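Local coordinates for protein alpha,alpha-trehalose-phosphate synthase (UDP-forming) (Burkholderia xenovorans, PDB 5HXA) that belongs to glycosyltransferase family 20 and has a GT-B architecture, in which two Rossmann-like domains are joined in one chain, at residues A[184-189]-A[220-225]; A[391-396]-A[420-425]. All blocks are in the same frame, centred on the assembly; numbering follows the deposited sequence.

Contact 1 of 2, residues A[184-189]-A[220-225]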
loop_
_atom_site.group_PDB
_atom_site.type_symbol
_atom_site.label_atom_id
_atom_site.label_comp_id
_atom_site.label_asym_id
_atom_site.label_seq_id
_atom_site.Cartn_x
_atom_site.Cartn_y
_atom_site.Cartn_z
ATOM N N ALA A 184 -4.215 -15.338 16.517
ATOM C CA ALA A 184 -4.766 -14.913 17.801
ATOM C C ALA A 184 -6.152 -14.308 17.637
ATOM O O ALA A 184 -7.026 -14.506 18.487
ATOM C CB ALA A 184 -3.825 -13.920 18.485
ATOM N N MET A 185 -6.377 -13.561 16.554
ATOM C CA MET A 185 -7.698 -12.964 16.351
ATOM C C MET A 185 -8.802 -14.019 16.261
ATOM O O MET A 185 -9.957 -13.731 16.590
ATOM C CB MET A 185 -7.709 -12.101 15.089
ATOM C CG MET A 185 -6.953 -10.766 15.239
ATOM S SD MET A 185 -6.792 -9.918 13.658
ATOM C CE MET A 185 -8.431 -9.190 13.453
ATOM N N CYS A 186 -8.485 -15.230 15.799
ATOM C CA CYS A 186 -9.519 -16.254 15.676
ATOM C C CYS A 186 -9.869 -16.920 17.006
ATOM O O CYS A 186 -10.705 -17.839 17.024
ATOM C CB CYS A 186 -9.091 -17.293 14.636
ATOM S SG CYS A 186 -9.033 -16.584 12.939
ATOM N N SER A 187 -9.264 -16.481 18.118
ATOM C CA SER A 187 -9.773 -16.847 19.438
ATOM C C SER A 187 -11.051 -16.102 19.792
ATOM O O SER A 187 -11.753 -16.519 20.721
ATOM C CB SER A 187 -8.714 -16.583 20.515
ATOM O OG SER A 187 -7.666 -17.530 20.407
ATOM N N TYR A 188 -11.347 -15.002 19.099
ATOM C CA TYR A 188 -12.637 -14.338 19.231
ATOM C C TYR A 188 -13.746 -15.191 18.621
ATOM O O TYR A 188 -13.557 -15.834 17.582
ATOM C CB TYR A 188 -12.608 -12.966 18.534
ATOM C CG TYR A 188 -11.791 -11.903 19.265
ATOM C CD1 TYR A 188 -12.297 -11.273 20.402
ATOM C CD2 TYR A 188 -10.535 -11.509 18.796
ATOM C CE1 TYR A 188 -11.561 -10.297 21.078
ATOM C CE2 TYR A 188 -9.786 -10.531 19.463
ATOM C CZ TYR A 188 -10.304 -9.942 20.604
ATOM O OH TYR A 188 -9.572 -8.988 21.270
ATOM N N ASP A 189 -14.923 -15.171 19.262
ATOM C CA ASP A 189 -16.105 -15.830 18.710
ATOM C C ASP A 189 -16.761 -15.013 17.604
ATOM O O ASP A 189 -17.367 -15.589 16.695
ATOM C CB ASP A 189 -17.141 -16.089 19.803
ATOM C CG ASP A 189 -16.651 -17.064 20.844
ATOM O OD1 ASP A 189 -16.396 -18.237 20.485
ATOM O OD2 ASP A 189 -16.524 -16.657 22.018
ATOM N N VAL A 220 -16.620 -18.775 9.828
ATOM C CA VAL A 220 -15.277 -19.103 9.367
ATOM C C VAL A 220 -14.730 -20.206 10.261
ATOM O O VAL A 220 -14.913 -20.166 11.483
ATOM C CB VAL A 220 -14.347 -17.873 9.412
ATOM C CG1 VAL A 220 -12.888 -18.290 9.172
ATOM C CG2 VAL A 220 -14.798 -16.831 8.409
ATOM N N HIS A 221 -14.058 -21.187 9.656
ATOM C CA HIS A 221 -13.383 -22.264 10.375
ATOM C C HIS A 221 -11.889 -22.072 10.178
ATOM O O HIS A 221 -11.375 -22.293 9.078
ATOM C CB HIS A 221 -13.828 -23.626 9.851
ATOM C CG HIS A 221 -13.286 -24.782 10.635
ATOM N ND1 HIS A 221 -13.497 -26.093 10.265
ATOM C CD2 HIS A 221 -12.568 -24.825 11.782
ATOM C CE1 HIS A 221 -12.924 -26.895 11.148
ATOM N NE2 HIS A 221 -12.349 -26.149 12.077
ATOM N N ALA A 222 -11.186 -21.664 11.230
ATOM C CA ALA A 222 -9.759 -21.405 11.094
ATOM C C ALA A 222 -9.062 -21.678 12.417
ATOM O O ALA A 222 -9.615 -21.394 13.482
ATOM C CB ALA A 222 -9.505 -19.961 10.640
ATOM N N TYR A 223 -7.851 -22.237 12.339
ATOM C CA TYR A 223 -7.031 -22.503 13.524
ATOM C C TYR A 223 -7.804 -23.317 14.561
ATOM O O TYR A 223 -7.771 -23.027 15.764
ATOM C CB TYR A 223 -6.507 -21.199 14.137
ATOM C CG TYR A 223 -5.898 -20.237 13.129
ATOM C CD1 TYR A 223 -4.580 -20.377 12.713
ATOM C CD2 TYR A 223 -6.646 -19.194 12.601
ATOM C CE1 TYR A 223 -4.024 -19.487 11.785
ATOM C CE2 TYR A 223 -6.101 -18.305 11.678
ATOM C CZ TYR A 223 -4.787 -18.462 11.277
ATOM O OH TYR A 223 -4.237 -17.587 10.365
ATOM N N ASN A 224 -8.542 -24.328 14.081
ATOM C CA ASN A 224 -9.268 -25.273 14.927
ATOM C C ASN A 224 -10.409 -24.615 15.706
ATOM O O ASN A 224 -10.820 -25.125 16.759
ATOM C CB ASN A 224 -8.310 -25.987 15.890
ATOM C CG ASN A 224 -8.887 -27.276 16.461
ATOM O OD1 ASN A 224 -9.853 -27.846 15.932
ATOM N ND2 ASN A 224 -8.287 -27.744 17.557
ATOM N N ARG A 225 -10.943 -23.504 15.206
ATOM C CA ARG A 225 -12.056 -22.812 15.853
ATOM C C ARG A 225 -13.033 -22.320 14.794
ATOM O O ARG A 225 -12.645 -22.023 13.660
ATOM C CB ARG A 225 -11.578 -21.601 16.698
ATOM C CG ARG A 225 -10.664 -21.924 17.883
ATOM C CD ARG A 225 -10.356 -20.658 18.721
ATOM N NE ARG A 225 -11.593 -20.006 19.176
ATOM C CZ ARG A 225 -12.174 -20.207 20.358
ATOM N NH1 ARG A 225 -11.634 -21.030 21.249
ATOM N NH2 ARG A 225 -13.310 -19.578 20.655
HETATM O O HOH W 1 -13.668 -18.550 17.922
HETATM O O HOH W 2 -15.949 -20.309 22.055
#
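Cys186 lays its sulfur against the rim of the Tyr223 ring: SG is 3.6 Å from Tyr223 CD2 and lies 77° off the ring normal, an edge-on sulfur-aromatic contact. Across the contact SG also meets Ala222 CB at 4.1 Å, while Phe202 and Ile206 of helix 196-208 close in around the thiol. Tyr223 sits in the type I' turn of the hairpin that joins strands 219-222 and 225-231, and the turn is braced against the end of helix 178-185.

At the last residue of the turn, Arg225 reaches across the other segment. A bend at chi3 (56°) swings its guanidinium along the backbone that leads into strand 190-193. Arg225 NE is weakly bonded to Cys186 O at 3.2 Å, with an N-H...O angle of only 122°, and is held more closely by a water at 2.8 Å that also lies 2.7 Å from Tyr188 O. Further out, Arg225 NH2 forms a long salt bridge with Asp189 OD1 at 3.4 Å. The carboxylate oxygen lies at the edge of the guanidinium, near its plane, though the two groups are well tilted against each other; a second water donates to OD1 and takes a weak bond from NH2. Asp189 keeps its other oxygen, OD2, for Arg150 and for the backbone of Ile158.

The carboxylate thus stands between two arginines whose charges come close, and its negative charge probably eases their approach. Solvent shares in the polar half, whereas sulfur and aromatic edge make an apolar one.

Contact 2 of 2, residues A[391-396]-A[420-425]. With EDO (1,2-ethanediol), chain D; EDO (1,2-ethanediol), chain F.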
loop_
_atom_site.group_PDB
_atom_site.type_symbol
_atom_site.label_atom_id
_atom_site.label_comp_id
_atom_site.label_asym_id
_atom_site.label_seq_id
_atom_site.Cartn_x
_atom_site.Cartn_y
_atom_site.Cartn_z
ATOM N N VAL A 391 -23.544 20.659 1.323
ATOM C CA VAL A 391 -23.224 19.566 0.407
ATOM C C VAL A 391 -21.986 18.844 0.925
ATOM O O VAL A 391 -20.980 19.487 1.245
ATOM C CB VAL A 391 -22.976 20.090 -1.021
ATOM C CG1 VAL A 391 -22.584 18.949 -1.974
ATOM C CG2 VAL A 391 -24.199 20.833 -1.536
ATOM N N LEU A 392 -22.036 17.513 0.946
ATOM C CA LEU A 392 -20.899 16.696 1.375
ATOM C C LEU A 392 -20.050 16.272 0.176
ATOM O O LEU A 392 -20.576 15.746 -0.819
ATOM C CB LEU A 392 -21.378 15.445 2.132
ATOM C CG LEU A 392 -20.290 14.438 2.543
ATOM C CD1 LEU A 392 -19.270 15.031 3.529
ATOM C CD2 LEU A 392 -20.902 13.137 3.114
ATOM N N VAL A 393 -18.745 16.524 0.267
ATOM C CA VAL A 393 -17.742 16.012 -0.663
ATOM C C VAL A 393 -16.940 14.962 0.100
ATOM O O VAL A 393 -16.359 15.261 1.154
ATOM C CB VAL A 393 -16.835 17.133 -1.204
ATOM C CG1 VAL A 393 -15.710 16.542 -2.089
ATOM C CG2 VAL A 393 -17.657 18.159 -1.994
ATOM N N LEU A 394 -16.912 13.736 -0.421
ATOM C CA LEU A 394 -16.496 12.572 0.349
ATOM C C LEU A 394 -15.515 11.705 -0.432
ATOM O O LEU A 394 -15.739 11.395 -1.606
ATOM C CB LEU A 394 -17.725 11.731 0.743
ATOM C CG LEU A 394 -17.467 10.490 1.597
ATOM C CD1 LEU A 394 -16.997 10.877 3.008
ATOM C CD2 LEU A 394 -18.752 9.692 1.667
ATOM N N SER A 395 -14.453 11.274 0.249
ATOM C CA SER A 395 -13.473 10.369 -0.341
ATOM C C SER A 395 -14.050 8.976 -0.540
ATOM O O SER A 395 -14.767 8.457 0.313
ATOM C CB SER A 395 -12.243 10.256 0.567
ATOM O OG SER A 395 -11.437 9.170 0.159
ATOM N N GLN A 396 -13.678 8.333 -1.645
ATOM C CA GLN A 396 -14.103 6.946 -1.791
ATOM C C GLN A 396 -13.340 6.001 -0.867
ATOM O O GLN A 396 -13.662 4.811 -0.828
ATOM C CB GLN A 396 -13.957 6.496 -3.253
ATOM C CG GLN A 396 -12.620 6.718 -3.889
ATOM C CD GLN A 396 -12.695 6.669 -5.421
ATOM O OE1 GLN A 396 -13.743 6.912 -6.018
ATOM N NE2 GLN A 396 -11.587 6.341 -6.048
ATOM N N GLU A 420 -13.206 20.056 -8.837
ATOM C CA GLU A 420 -14.452 20.185 -9.571
ATOM C C GLU A 420 -15.641 19.823 -8.699
ATOM O O GLU A 420 -16.718 20.412 -8.858
ATOM C CB GLU A 420 -14.380 19.346 -10.855
ATOM C CG GLU A 420 -13.374 19.967 -11.857
ATOM C CD GLU A 420 -12.986 19.044 -13.017
ATOM O OE1 GLU A 420 -13.513 17.915 -13.105
ATOM O OE2 GLU A 420 -12.142 19.462 -13.841
ATOM N N ALA A 421 -15.461 18.908 -7.740
ATOM C CA ALA A 421 -16.545 18.600 -6.805
ATOM C C ALA A 421 -16.801 19.755 -5.832
ATOM O O ALA A 421 -17.958 20.043 -5.494
ATOM C CB ALA A 421 -16.230 17.312 -6.039
ATOM N N LEU A 422 -15.743 20.431 -5.367
ATOM C CA LEU A 422 -15.942 21.651 -4.581
ATOM C C LEU A 422 -16.747 22.677 -5.368
ATOM O O LEU A 422 -17.678 23.294 -4.837
ATOM C CB LEU A 422 -14.595 22.260 -4.156
ATOM C CG LEU A 422 -13.749 21.439 -3.186
ATOM C CD1 LEU A 422 -12.415 22.151 -2.934
ATOM C CD2 LEU A 422 -14.500 21.200 -1.871
ATOM N N GLU A 423 -16.396 22.879 -6.643
ATOM C CA GLU A 423 -17.138 23.838 -7.465
ATOM C C GLU A 423 -18.592 23.410 -7.636
ATOM O O GLU A 423 -19.513 24.232 -7.530
ATOM C CB GLU A 423 -16.455 23.991 -8.826
ATOM C CG GLU A 423 -17.017 25.126 -9.664
ATOM C CD GLU A 423 -16.191 25.370 -10.930
ATOM O OE1 GLU A 423 -16.612 26.206 -11.764
ATOM O OE2 GLU A 423 -15.125 24.726 -11.093
ATOM N N ARG A 424 -18.825 22.119 -7.876
ATOM C CA ARG A 424 -20.196 21.629 -7.999
ATOM C C ARG A 424 -20.968 21.828 -6.699
ATOM O O ARG A 424 -22.137 22.239 -6.715
ATOM C CB ARG A 424 -20.190 20.147 -8.397
ATOM C CG ARG A 424 -21.590 19.559 -8.660
ATOM C CD ARG A 424 -21.582 18.079 -9.097
ATOM N NE ARG A 424 -22.936 17.661 -9.476
ATOM C CZ ARG A 424 -23.271 16.454 -9.925
ATOM N NH1 ARG A 424 -22.345 15.506 -10.048
ATOM N NH2 ARG A 424 -24.544 16.196 -10.261
ATOM N N ALA A 425 -20.334 21.521 -5.565
ATOM C CA ALA A 425 -20.978 21.705 -4.266
ATOM C C ALA A 425 -21.331 23.166 -4.025
ATOM O O ALA A 425 -22.422 23.483 -3.523
ATOM C CB ALA A 425 -20.056 21.202 -3.144
HETATM C C1 EDO D . -16.599 3.569 -2.295
HETATM O O1 EDO D . -16.392 3.854 -0.902
HETATM C C2 EDO D . -16.955 4.842 -3.063
HETATM O O2 EDO D . -18.160 4.691 -3.830
HETATM C C1 EDO F . -27.735 18.041 -12.147
HETATM O O1 EDO F . -27.341 17.345 -10.952
HETATM C C2 EDO F . -26.526 18.731 -12.773
HETATM O O2 EDO F . -25.989 19.649 -11.818
#
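The carbonyl oxygen of Ala421 accepts the helical bond from Ala425 N at 2.8 Å, and Val393 CG2 of the neighbouring strand rests against that same oxygen at 4.0 Å. The side chains that meet between strand 391-395 and helix 415-426 are all hydrocarbon. Val393 straddles one turn of the helix. With CG1 anti to the backbone N (chi1 175°), that methyl meets Ala421 CB at 4.1 Å, while CG2 comes 4.0 Å from Ala425 CB and also approaches a methyl of Leu422. Two residues earlier, on the same face of the strand, Val391 sets CG1 on Ala425 CB at 3.6 Å, the closest approach between the two segments.

The short segments run nearly antiparallel, at 167°, with their axes 8.8 Å apart, as expected of a helix lying on a parallel Rossmann-like sheet. The helix also covers neighbouring strands through Val363, Tyr365 and Val410, whereas Leu392 turns to helix 375-382 on the other face of the sheet.

Polar groups keep to the margins. Arg424 is fully extended and takes no part in the packing; its NH2 donates to a 1,2-ethanediol O1 at 3.1 Å. Glu420 makes a salt bridge to Arg108 of the second subunit. Another diol donates to Gln396 O at 2.9 Å.

With no hydrogen bond between strand and helix, the pair depends on shape: small alanines on the helix let branched valines come close to its backbone.

In the fold
The two contacts lie on opposite sides of the chain's centre, their own centres 41 Å apart and nearest atoms about 21 Å apart, and they share no element. Contact 1 belongs to the ten-stranded mixed sheet, near the end where the hairpin 219-231 extends it; contact 2 belongs to the six-stranded parallel sheet. Contact 2 is core packing, every touching residue buried, with a helix laid on a strand through methyl groups. Contact 1 is only partly buried and joins the loop after helix 178-185 to the hairpin of strands 219-222 and 225-231, so it mixes an apolar patch with charge and ordered water. Only contact 2 has the second subunit nearby, and there its outer helix face supplies the charged partner.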